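Side-chain contacts in 4-oxalocrotonate decarboxylase NahK (Pseudomonas putida, PDB 5D2K), which catalyses the metal-assisted decarboxylation of (3E)-2-oxohex-3-enedioate to 2-oxopent-4-enoate and carbon dioxide, a step in the breakdown of naphthalene: residues A[253-256]-A[262-265]; A[190-195]-A[240-245]; A[16-21]-A[33-38]. The protein carries 1 engineered substitution. All coordinates share one frame; numbering follows the deposited sequence. Where two conformers were deposited one is given.

Interaction 1. Residues A[253-256]-A[262-265]; sequences NITV and GSVS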
ATOM      1  N   ASN A 253      -4.422   4.804  20.282  1.00 12.67           N
ATOM      2  CA  ASN A 253      -4.043   3.404  20.184  1.00 12.83           C
ATOM      3  C   ASN A 253      -5.026   2.714  19.259  1.00 17.48           C
ATOM      4  O   ASN A 253      -6.197   3.078  19.190  1.00 19.62           O
ATOM      5  CB  ASN A 253      -4.006   2.722  21.547  1.00 18.01           C
ATOM      6  CG  ASN A 253      -5.358   2.652  22.193  1.00 28.56           C
ATOM      7  OD1 ASN A 253      -6.109   1.693  21.987  1.00 35.73           O
ATOM      8  ND2 ASN A 253      -5.685   3.665  22.989  1.00 28.91           N
ATOM      9  N   ILE A 254      -4.537   1.742  18.510  1.00 13.43           N
ATOM     10  CA  ILE A 254      -5.416   0.991  17.631  1.00 14.15           C
ATOM     11  C   ILE A 254      -5.213  -0.500  17.820  1.00 14.58           C
ATOM     12  O   ILE A 254      -4.130  -0.962  18.202  1.00 15.93           O
ATOM     13  CB  ILE A 254      -5.207   1.398  16.140  1.00 14.12           C
ATOM     14  CG1 ILE A 254      -3.803   1.037  15.635  1.00 17.04           C
ATOM     15  CG2 ILE A 254      -5.485   2.890  15.942  1.00 14.79           C
ATOM     16  CD1 ILE A 254      -3.753  -0.235  14.816  1.00 18.24           C
ATOM     17  N   THR A 255      -6.282  -1.251  17.587  1.00 12.49           N
ATOM     18  CA  THR A 255      -6.221  -2.697  17.552  1.00 15.86           C
ATOM     19  C   THR A 255      -7.087  -3.168  16.407  1.00 18.87           C
ATOM     20  O   THR A 255      -8.267  -2.819  16.338  1.00 20.11           O
ATOM     21  CB  THR A 255      -6.716  -3.340  18.856  1.00 18.54           C
ATOM     22  OG1 THR A 255      -5.854  -2.970  19.939  1.00 22.01           O
ATOM     23  CG2 THR A 255      -6.744  -4.859  18.725  1.00 18.11           C
ATOM     24  N   VAL A 256      -6.518  -3.953  15.505  1.00 13.46           N
ATOM     25  CA  VAL A 256      -7.318  -4.531  14.430  1.00 13.42           C
ATOM     26  C   VAL A 256      -7.412  -6.042  14.624  1.00 13.25           C
ATOM     27  O   VAL A 256      -6.401  -6.743  14.665  1.00 13.99           O
ATOM     28  CB  VAL A 256      -6.740  -4.208  13.050  1.00 10.65           C
ATOM     29  CG1 VAL A 256      -7.615  -4.823  11.978  1.00 14.33           C
ATOM     30  CG2 VAL A 256      -6.637  -2.693  12.843  1.00 14.72           C
ATOM     31  N   GLY A 262      -5.994 -13.621  15.487  1.00 12.84           N
ATOM     32  CA  GLY A 262      -5.489 -12.706  16.500  1.00 14.53           C
ATOM     33  C   GLY A 262      -5.678 -11.245  16.130  1.00 13.82           C
ATOM     34  O   GLY A 262      -6.638 -10.882  15.455  1.00 14.47           O
ATOM     35  N   SER A 263      -4.756 -10.396  16.569  1.00 13.52           N
ATOM     36  CA  SER A 263      -4.913  -8.966  16.357  1.00 10.99           C
ATOM     37  C   SER A 263      -3.584  -8.280  16.102  1.00 13.24           C
ATOM     38  O   SER A 263      -2.537  -8.791  16.477  1.00 12.26           O
ATOM     39  CB  SER A 263      -5.601  -8.309  17.561  1.00 16.27           C
ATOM     40  OG  SER A 263      -4.832  -8.486  18.737  1.00 17.72           O
ATOM     41  N   VAL A 264      -3.660  -7.122  15.450  1.00 11.37           N
ATOM     42  CA  VAL A 264      -2.523  -6.236  15.212  1.00 12.29           C
ATOM     43  C   VAL A 264      -2.758  -4.945  15.979  1.00 11.82           C
ATOM     44  O   VAL A 264      -3.843  -4.368  15.893  1.00 13.56           O
ATOM     45  CB  VAL A 264      -2.353  -5.916  13.705  1.00  9.82           C
ATOM     46  CG1 VAL A 264      -1.139  -5.020  13.471  1.00 11.66           C
ATOM     47  CG2 VAL A 264      -2.255  -7.201  12.890  1.00 12.71           C
ATOM     48  N   SER A 265      -1.770  -4.478  16.738  1.00 12.60           N
ATOM     49  CA  SER A 265      -1.939  -3.278  17.561  0.55 14.02           C
ATOM     50  C   SER A 265      -0.796  -2.297  17.349  1.00 13.10           C
ATOM     51  O   SER A 265       0.297  -2.694  16.940  1.00 12.19           O
ATOM     52  CB  SER A 265      -2.019  -3.637  19.052  0.55 15.55           C
ATOM     53  OG  SER A 265      -3.135  -4.453  19.356  0.55 15.64           O
TER

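Interaction 2. Residues A[190-195]-A[240-245]; sequences LGVVME and GGITAA. With OOG (2-oxoadipic acid), chain D.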
ATOM      1  N   LEU A 190     -12.662 -13.707   5.422  1.00 11.71           N
ATOM      2  CA  LEU A 190     -11.917 -13.206   6.577  1.00 11.47           C
ATOM      3  C   LEU A 190     -12.509 -11.909   7.094  1.00 11.10           C
ATOM      4  O   LEU A 190     -12.517 -10.917   6.379  1.00 10.54           O
ATOM      5  CB  LEU A 190     -10.450 -12.985   6.198  1.00 11.09           C
ATOM      6  CG  LEU A 190      -9.543 -12.435   7.302  1.00 12.54           C
ATOM      7  CD1 LEU A 190      -9.407 -13.435   8.438  1.00 13.55           C
ATOM      8  CD2 LEU A 190      -8.177 -12.087   6.718  1.00 15.12           C
ATOM      9  N   GLY A 191     -13.029 -11.924   8.319  1.00 10.32           N
ATOM     10  CA  GLY A 191     -13.568 -10.714   8.914  1.00 12.04           C
ATOM     11  C   GLY A 191     -12.502  -9.902   9.621  1.00 11.37           C
ATOM     12  O   GLY A 191     -11.611 -10.457  10.267  1.00 13.23           O
ATOM     13  N   VAL A 192     -12.583  -8.580   9.477  1.00  9.64           N
ATOM     14  CA  VAL A 192     -11.618  -7.672  10.078  0.60 10.61           C
ATOM     15  C   VAL A 192     -12.341  -6.549  10.827  1.00 11.01           C
ATOM     16  O   VAL A 192     -13.242  -5.924  10.279  1.00 12.82           O
ATOM     17  CB  VAL A 192     -10.688  -7.090   8.999  0.60 12.99           C
ATOM     18  CG1 VAL A 192      -9.600  -6.286   9.625  0.60 12.76           C
ATOM     19  CG2 VAL A 192     -10.080  -8.209   8.152  0.60 12.24           C
ATOM     20  N   VAL A 193     -11.953  -6.308  12.081  1.00 10.09           N
ATOM     21  CA  VAL A 193     -12.588  -5.276  12.895  1.00 11.98           C
ATOM     22  C   VAL A 193     -11.532  -4.301  13.392  1.00 12.16           C
ATOM     23  O   VAL A 193     -10.640  -4.700  14.141  1.00 13.66           O
ATOM     24  CB  VAL A 193     -13.328  -5.884  14.106  1.00 11.03           C
ATOM     25  CG1 VAL A 193     -13.960  -4.782  14.966  1.00 13.00           C
ATOM     26  CG2 VAL A 193     -14.388  -6.881  13.647  1.00 13.38           C
ATOM     27  N   MET A 194     -11.651  -3.036  12.987  1.00 11.87           N
ATOM     28  CA  MET A 194     -10.711  -1.987  13.390  1.00 12.89           C
ATOM     29  C   MET A 194     -11.245  -1.239  14.603  1.00 15.32           C
ATOM     30  O   MET A 194     -12.349  -0.682  14.561  1.00 13.55           O
ATOM     31  CB  MET A 194     -10.462  -1.012  12.241  1.00 15.00           C
ATOM     32  CG  MET A 194      -9.530   0.163  12.571  1.00 19.62           C
ATOM     33  SD  MET A 194      -9.529   1.428  11.273  1.00 19.34           S
ATOM     34  CE  MET A 194      -8.744   0.558   9.915  1.00 21.53           C
ATOM     35  N   GLU A 195     -10.461  -1.236  15.675  1.00 15.69           N
ATOM     36  CA  GLU A 195     -10.790  -0.478  16.883  1.00 15.84           C
ATOM     37  C   GLU A 195      -9.807   0.678  17.051  1.00 21.50           C
ATOM     38  O   GLU A 195      -8.616   0.526  16.809  1.00 16.82           O
ATOM     39  CB  GLU A 195     -10.764  -1.384  18.112  1.00 16.35           C
ATOM     40  CG  GLU A 195     -11.743  -2.562  18.023  1.00 16.17           C
ATOM     41  CD  GLU A 195     -11.676  -3.494  19.219  1.00 20.61           C
ATOM     42  OE1 GLU A 195     -10.797  -3.308  20.087  1.00 23.23           O
ATOM     43  OE2 GLU A 195     -12.511  -4.426  19.295  1.00 21.44           O
ATOM     44  N   GLY A 240      -4.526  -4.598  -0.102  1.00  8.86           N
ATOM     45  CA  GLY A 240      -5.449  -3.468  -0.172  1.00  8.62           C
ATOM     46  C   GLY A 240      -6.296  -3.220   1.070  1.00 10.76           C
ATOM     47  O   GLY A 240      -6.612  -4.127   1.832  1.00 10.85           O
ATOM     48  N   GLY A 241      -6.658  -1.960   1.274  1.00 12.96           N
ATOM     49  CA  GLY A 241      -7.467  -1.595   2.425  1.00 11.62           C
ATOM     50  C   GLY A 241      -8.832  -2.232   2.319  1.00 12.69           C
ATOM     51  O   GLY A 241      -9.540  -2.066   1.314  1.00 17.59           O
ATOM     52  N   ILE A 242      -9.198  -2.978   3.351  1.00 10.35           N
ATOM     53  CA  ILE A 242     -10.474  -3.673   3.354  1.00 16.24           C
ATOM     54  C   ILE A 242     -11.582  -2.666   3.670  1.00 21.62           C
ATOM     55  O   ILE A 242     -12.695  -2.760   3.143  1.00 23.61           O
ATOM     56  CB  ILE A 242     -10.441  -4.856   4.336  1.00 13.64           C
ATOM     57  CG1 ILE A 242      -9.557  -5.968   3.749  1.00 14.80           C
ATOM     58  CG2 ILE A 242     -11.843  -5.407   4.583  1.00 17.18           C
ATOM     59  CD1 ILE A 242      -9.103  -7.043   4.725  1.00 15.69           C
ATOM     60  N   THR A 243     -11.253  -1.665   4.478  1.00 20.78           N
ATOM     61  CA  THR A 243     -12.220  -0.639   4.854  1.00 22.30           C
ATOM     62  C   THR A 243     -11.705   0.749   4.530  1.00 24.38           C
ATOM     63  O   THR A 243     -10.564   0.918   4.101  1.00 17.53           O
ATOM     64  CB  THR A 243     -12.534  -0.667   6.356  1.00 23.38           C
ATOM     65  OG1 THR A 243     -11.435  -0.102   7.079  1.00 25.36           O
ATOM     66  CG2 THR A 243     -12.784  -2.078   6.842  1.00 19.56           C
ATOM     67  N   ALA A 244     -12.542   1.752   4.778  1.00 20.43           N
ATOM     68  CA  ALA A 244     -12.099   3.127   4.699  1.00 20.82           C
ATOM     69  C   ALA A 244     -10.981   3.368   5.711  1.00 14.91           C
ATOM     70  O   ALA A 244     -10.947   2.765   6.785  1.00 15.98           O
ATOM     71  CB  ALA A 244     -13.260   4.080   4.945  1.00 20.21           C
ATOM     72  N   ALA A 245     -10.070   4.252   5.345  1.00 14.82           N
ATOM     73  CA  ALA A 245      -8.956   4.634   6.201  1.00 15.02           C
ATOM     74  C   ALA A 245      -9.413   5.585   7.319  1.00 15.69           C
ATOM     75  O   ALA A 245     -10.358   6.359   7.143  1.00 16.73           O
ATOM     76  CB  ALA A 245      -7.867   5.267   5.361  1.00 15.22           C
TER
HETATM   77  C2  OOG D 302      -3.724   5.699  -1.688  1.00 22.99           C
HETATM   78  C3  OOG D 302      -3.333   4.412  -0.982  1.00 26.41           C
HETATM   79  C4  OOG D 302      -4.337   3.315  -1.267  1.00 22.44           C
HETATM   80  C6  OOG D 302      -5.217   1.107  -0.196  1.00 17.49           C
HETATM   81  O4  OOG D 302      -5.014   0.108   0.534  1.00 16.59           O
HETATM   82  O3  OOG D 302      -6.335   1.288  -0.741  1.00 20.41           O
HETATM   83  C5  OOG D 302      -4.101   2.102  -0.396  1.00 16.99           C
HETATM   84  C1  OOG D 302      -4.482   6.604  -0.738  1.00 30.42           C
HETATM   85  O1  OOG D 302      -4.013   7.732  -0.406  1.00 26.12           O
HETATM   86  O2  OOG D 302      -5.594   6.225  -0.284  1.00 31.38           O
HETATM   87  O5  OOG D 302      -3.045   1.886   0.157  1.00 13.72           O

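Interaction 3. Residues A[16-21]-A[33-38]; sequences LALAEH and GKVTND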
ATOM      1  N   LEU A  16      13.586  12.635 -13.115  1.00 11.13           N
ATOM      2  CA  LEU A  16      14.574  12.613 -12.037  1.00 11.03           C
ATOM      3  C   LEU A  16      14.314  13.707 -11.010  1.00 13.67           C
ATOM      4  O   LEU A  16      14.386  13.466  -9.810  1.00 11.91           O
ATOM      5  CB  LEU A  16      15.992  12.752 -12.599  1.00 13.68           C
ATOM      6  CG  LEU A  16      16.389  11.726 -13.666  1.00 16.40           C
ATOM      7  CD1 LEU A  16      17.849  11.904 -14.063  1.00 16.35           C
ATOM      8  CD2 LEU A  16      16.123  10.298 -13.228  1.00 19.07           C
ATOM      9  N   ALA A  17      13.992  14.909 -11.483  1.00 10.60           N
ATOM     10  CA  ALA A  17      13.766  16.029 -10.581  1.00 12.52           C
ATOM     11  C   ALA A  17      12.437  15.918  -9.817  1.00 10.27           C
ATOM     12  O   ALA A  17      12.361  16.292  -8.633  1.00 11.03           O
ATOM     13  CB  ALA A  17      13.826  17.341 -11.371  1.00 12.68           C
ATOM     14  N   LEU A  18      11.399  15.401 -10.474  1.00 11.93           N
ATOM     15  CA  LEU A  18      10.113  15.209  -9.799  1.00 11.92           C
ATOM     16  C   LEU A  18      10.264  14.164  -8.703  1.00 11.00           C
ATOM     17  O   LEU A  18       9.694  14.303  -7.615  1.00 11.91           O
ATOM     18  CB  LEU A  18       9.015  14.792 -10.778  1.00 11.34           C
ATOM     19  CG  LEU A  18       8.326  15.941 -11.511  1.00 12.76           C
ATOM     20  CD1 LEU A  18       7.467  15.421 -12.650  1.00 17.64           C
ATOM     21  CD2 LEU A  18       7.469  16.705 -10.507  1.00 17.80           C
ATOM     22  N   ALA A  19      11.042  13.121  -8.979  1.00 11.55           N
ATOM     23  CA  ALA A  19      11.238  12.081  -7.972  1.00 11.65           C
ATOM     24  C   ALA A  19      11.900  12.642  -6.716  1.00 10.39           C
ATOM     25  O   ALA A  19      11.493  12.323  -5.593  1.00 10.75           O
ATOM     26  CB  ALA A  19      12.058  10.951  -8.544  1.00 10.31           C
ATOM     27  N   GLU A  20      12.908  13.488  -6.908  1.00 10.98           N
ATOM     28  CA  GLU A  20      13.568  14.164  -5.788  1.00 10.71           C
ATOM     29  C   GLU A  20      12.592  15.050  -4.999  1.00 10.66           C
ATOM     30  O   GLU A  20      12.541  15.008  -3.762  1.00 11.06           O
ATOM     31  CB  GLU A  20      14.744  14.991  -6.312  1.00 12.36           C
ATOM     32  CG  GLU A  20      15.470  15.780  -5.235  1.00 14.88           C
ATOM     33  CD  GLU A  20      16.596  16.624  -5.804  1.00 27.08           C
ATOM     34  OE1 GLU A  20      16.364  17.329  -6.810  1.00 24.03           O
ATOM     35  OE2 GLU A  20      17.709  16.579  -5.248  1.00 25.95           O
ATOM     36  N   HIS A  21      11.814  15.843  -5.725  1.00 10.51           N
ATOM     37  CA  HIS A  21      10.839  16.753  -5.128  1.00 11.56           C
ATOM     38  C   HIS A  21       9.792  16.004  -4.283  1.00 10.37           C
ATOM     39  O   HIS A  21       9.531  16.338  -3.111  1.00 11.11           O
ATOM     40  CB  HIS A  21      10.201  17.549  -6.270  1.00 11.48           C
ATOM     41  CG  HIS A  21       9.022  18.376  -5.874  1.00 12.13           C
ATOM     42  ND1 HIS A  21       9.145  19.582  -5.215  1.00 17.78           N
ATOM     43  CD2 HIS A  21       7.698  18.187  -6.075  1.00 13.09           C
ATOM     44  CE1 HIS A  21       7.943  20.088  -5.009  1.00 18.10           C
ATOM     45  NE2 HIS A  21       7.048  19.265  -5.526  1.00 16.31           N
ATOM     46  N   GLY A  33       2.013  20.553  -3.589  1.00 16.11           N
ATOM     47  CA  GLY A  33       0.906  20.624  -4.522  1.00 18.53           C
ATOM     48  C   GLY A  33       0.870  19.395  -5.411  1.00 19.28           C
ATOM     49  O   GLY A  33       1.916  18.775  -5.650  1.00 16.07           O
ATOM     50  N   LYS A  34      -0.319  19.037  -5.896  1.00 18.14           N
ATOM     51  CA  LYS A  34      -0.475  17.956  -6.878  1.00 18.02           C
ATOM     52  C   LYS A  34       0.457  18.206  -8.045  1.00 17.45           C
ATOM     53  O   LYS A  34       0.466  19.304  -8.592  1.00 18.33           O
ATOM     54  CB  LYS A  34      -1.912  17.865  -7.395  1.00 21.22           C
ATOM     55  CG  LYS A  34      -2.889  17.130  -6.503  1.00 30.84           C
ATOM     56  CD  LYS A  34      -4.236  16.984  -7.195  1.00 38.63           C
ATOM     57  CE  LYS A  34      -4.757  18.332  -7.675  1.00 44.35           C
ATOM     58  NZ  LYS A  34      -6.166  18.254  -8.152  1.00 53.17           N
ATOM     59  N   VAL A  35       1.247  17.214  -8.437  1.00 15.92           N
ATOM     60  CA  VAL A  35       2.248  17.486  -9.464  1.00 17.40           C
ATOM     61  C   VAL A  35       1.596  17.661 -10.838  1.00 16.34           C
ATOM     62  O   VAL A  35       2.176  18.281 -11.722  1.00 18.91           O
ATOM     63  CB  VAL A  35       3.342  16.392  -9.517  1.00 22.02           C
ATOM     64  CG1 VAL A  35       4.241  16.498  -8.282  1.00 20.30           C
ATOM     65  CG2 VAL A  35       2.737  14.995  -9.653  1.00 19.69           C
ATOM     66  N   THR A  36       0.378  17.159 -11.005  1.00 17.39           N
ATOM     67  CA  THR A  36      -0.336  17.362 -12.261  1.00 20.11           C
ATOM     68  C   THR A  36      -0.792  18.815 -12.435  1.00 18.69           C
ATOM     69  O   THR A  36      -1.211  19.204 -13.522  1.00 23.97           O
ATOM     70  CB  THR A  36      -1.548  16.436 -12.374  1.00 16.74           C
ATOM     71  OG1 THR A  36      -2.381  16.586 -11.217  1.00 21.48           O
ATOM     72  CG2 THR A  36      -1.097  14.979 -12.479  1.00 22.33           C
ATOM     73  N   ASN A  37      -0.724  19.622 -11.381  1.00 19.52           N
ATOM     74  CA  ASN A  37      -0.953  21.058 -11.555  1.00 19.24           C
ATOM     75  C   ASN A  37       0.123  21.673 -12.445  1.00 23.90           C
ATOM     76  O   ASN A  37      -0.173  22.493 -13.313  1.00 27.59           O
ATOM     77  CB  ASN A  37      -0.988  21.785 -10.206  1.00 19.59           C
ATOM     78  CG  ASN A  37      -2.285  21.575  -9.447  1.00 23.53           C
ATOM     79  OD1 ASN A  37      -3.225  20.941  -9.937  1.00 26.29           O
ATOM     80  ND2 ASN A  37      -2.340  22.106  -8.230  1.00 28.15           N
ATOM     81  N   ASP A  38       1.373  21.274 -12.228  1.00 21.66           N
ATOM     82  CA  ASP A  38       2.495  21.777 -13.016  1.00 19.15           C
ATOM     83  C   ASP A  38       2.685  20.989 -14.318  1.00 21.10           C
ATOM     84  O   ASP A  38       3.209  21.517 -15.299  1.00 21.22           O
ATOM     85  CB  ASP A  38       3.788  21.738 -12.193  1.00 24.33           C
ATOM     86  CG  ASP A  38       4.018  23.011 -11.378  1.00 27.29           C
ATOM     87  OD1 ASP A  38       3.122  23.888 -11.330  1.00 28.85           O
ATOM     88  OD2 ASP A  38       5.103  23.130 -10.777  1.00 29.82           O
TER
HETATM   89  O   HOH W   1       4.356  19.817  -6.094  1.00 20.42           O

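Interaction 1. Residues A[253-256]-A[262-265]
Thr-255 and Ser-265 face each other as a non-hydrogen-bonded pair of an antiparallel beta hairpin, their CA atoms 4.3 Å apart and their side chains on the same face of the sheet. Both hydroxyls lie beside their own backbone N, anti to the carbonyl carbon (chi1 -64° for Thr-255, -62° for Ser-265). Set this way, OG1 of Thr-255 lies 3.2 Å from OG of Ser-265. Either oxygen could be the donor of the hydrogen bond between them, which is tentative because it belongs to one of two conformers of the serine. The methyl of Thr-255 takes the other branch and lies between the two serines, CG2 being 3.8 Å from CB of Ser-263 and 3.7 Å from OG of Ser-265 in that conformer.

The next residues along, Val-256 and Val-264, form a hydrogen-bonded pair and turn to the other face. Their amides and carbonyls close a reciprocal ring: N of Val-256 reaches O of Val-264 at 2.7 Å with an almost straight N-H (171°), and N of Val-264 returns a bond of 2.9 Å to O of Val-256. Just outside this ring, CA of Thr-255 comes within 3.3 Å of O of Val-264 in a CA-H...O contact. Beta-branched residues suit such extended backbone, and the valine face packs on Val-146 of strand 139-149, with Val-256 also meeting Ala-115.

The hairpin thus sorts its residues by face. Small hydroxyl side chains occupy the partly exposed side, while valines fill the buried side. Backbone bonds join the two strands, the valine face packs the hairpin against strands 139-149 and 112-121, and the hydroxyl pair can add a polar cross-strand link in one serine conformer.

Interaction 2. Residues A[190-195]-A[240-245]
Val-192 and Ile-242 make the apolar part of this contact: in the valine conformer described, CG2 of Val-192 meets CD1 of Ile-242 at 3.7 Å, the two side chains crossing at about a right angle. Ile-242 reaches that far because its chain extends beyond CG1 (chi2 164°), presenting its terminal methyl to the strand. Two residues along, Met-194 sends its long side chain from the same strand face. After two extended torsions it bends at the sulfur (chi3 -68°), placing CE 4.0 Å from OG1 of Thr-243. The flexible thioether suits this span, since the CA atoms of Met-194 and Thr-243 are 8.8 Å apart.

Behind these methyls stand other strands. Val-192 and Met-194 both lean on Val-256, and they touch Ala-115 and Ile-113 respectively, on strand 112-121. That strand carries Glu-114 and Glu-116, which with Glu-147 bind the magnesium ion. Ile-242 also packs on Val-209, and Thr-243 on Glu-202.

At its start the loop 240-245 turns to the ligand. N of Gly-241 donates a short but bent hydrogen bond (2.7 Å, 137° at the hydrogen) to carboxylate oxygen O4 of 2-oxoadipic acid. Glycine lets the main chain come this close to the acid, and Gly-240 takes a positive phi that glycine adopts readily. The next peptide is held as well, its carbonyl O of Gly-241 bonded to Ser-74.

One short loop therefore shows two chemistries: apolar methyls facing the strand and a polar amide facing the bound acid, consistent with hydrophobic packing helping to position the ligand-binding peptide.

Interaction 3. Residues A[16-21]-A[33-38]
Leu-18 and Val-35 come together because each directs a branch back beside its own backbone N. In Leu-18, CG lies anti to the carbonyl carbon (chi1 -84°), and in Val-35 CG1 takes the corresponding place (chi1 -71°). From there CD2 of Leu-18 meets CG1 of Val-35 at 3.9 Å, the two side chains approaching obliquely. The same valine methyl also serves the next helical turn. It stands at the edge of the His-21 ring, close to the ring plane and 4.4 Å from CD2, so a single methyl faces both a leucine branch and an imidazole edge.

Leu-18 and His-21 are three residues apart on helix 12-27, a spacing that puts both on the helix flank turned to 33-38. The contact belongs to the N-terminal part of the chain, where this helix is followed by a connecting segment and a short, weakly bonded helical turn at about 35-38. Apolar residues suit the inner part of the joint: Leu-18 also rests on Leu-10 and Phe-39, while Val-35 touches Tyr-153 of a loop and Ser-162 of helix 160-165. The compact, branched valine can thus pack against several neighbours with little reach of its own.

Toward solvent the chemistry turns polar. His-21 swings its ring away from the backbone N (chi1 171°) and holds a water in the ring plane, 2.8 Å from NE2. That water donates to O of Gly-33 at 2.7 Å, linking the helix side chain to a loop carbonyl. An imidazole suits this exposed place because its carbon edge can lie against a methyl while a ring nitrogen bonds to water. On the far side of the short helical turn, OG1 of Thr-36 hydrogen-bonds Asp-159, tying 33-38 to the region that leads into helix 160-165.

Read from the N terminus, interaction 3 comes first, closing the short excursion between helix 12-27 and the turn at 35-38. Interaction 2 follows, closing a longer loop of 44 residues that includes helix 213-225 and joins strand 191-196 to the loop before strand 246-247. Interaction 1 then closes the hairpin of strands 253-258 and 263-268. The three are in series, with none nested or crossed. Interactions 1 and 2 meet, since strands 191-196 and 253-258 are neighbours in the five-stranded sheet, whereas interaction 3 lies on the opposite side of the chain's centre, its nearest atoms about 18 Å from interaction 2 and 27 Å from interaction 1.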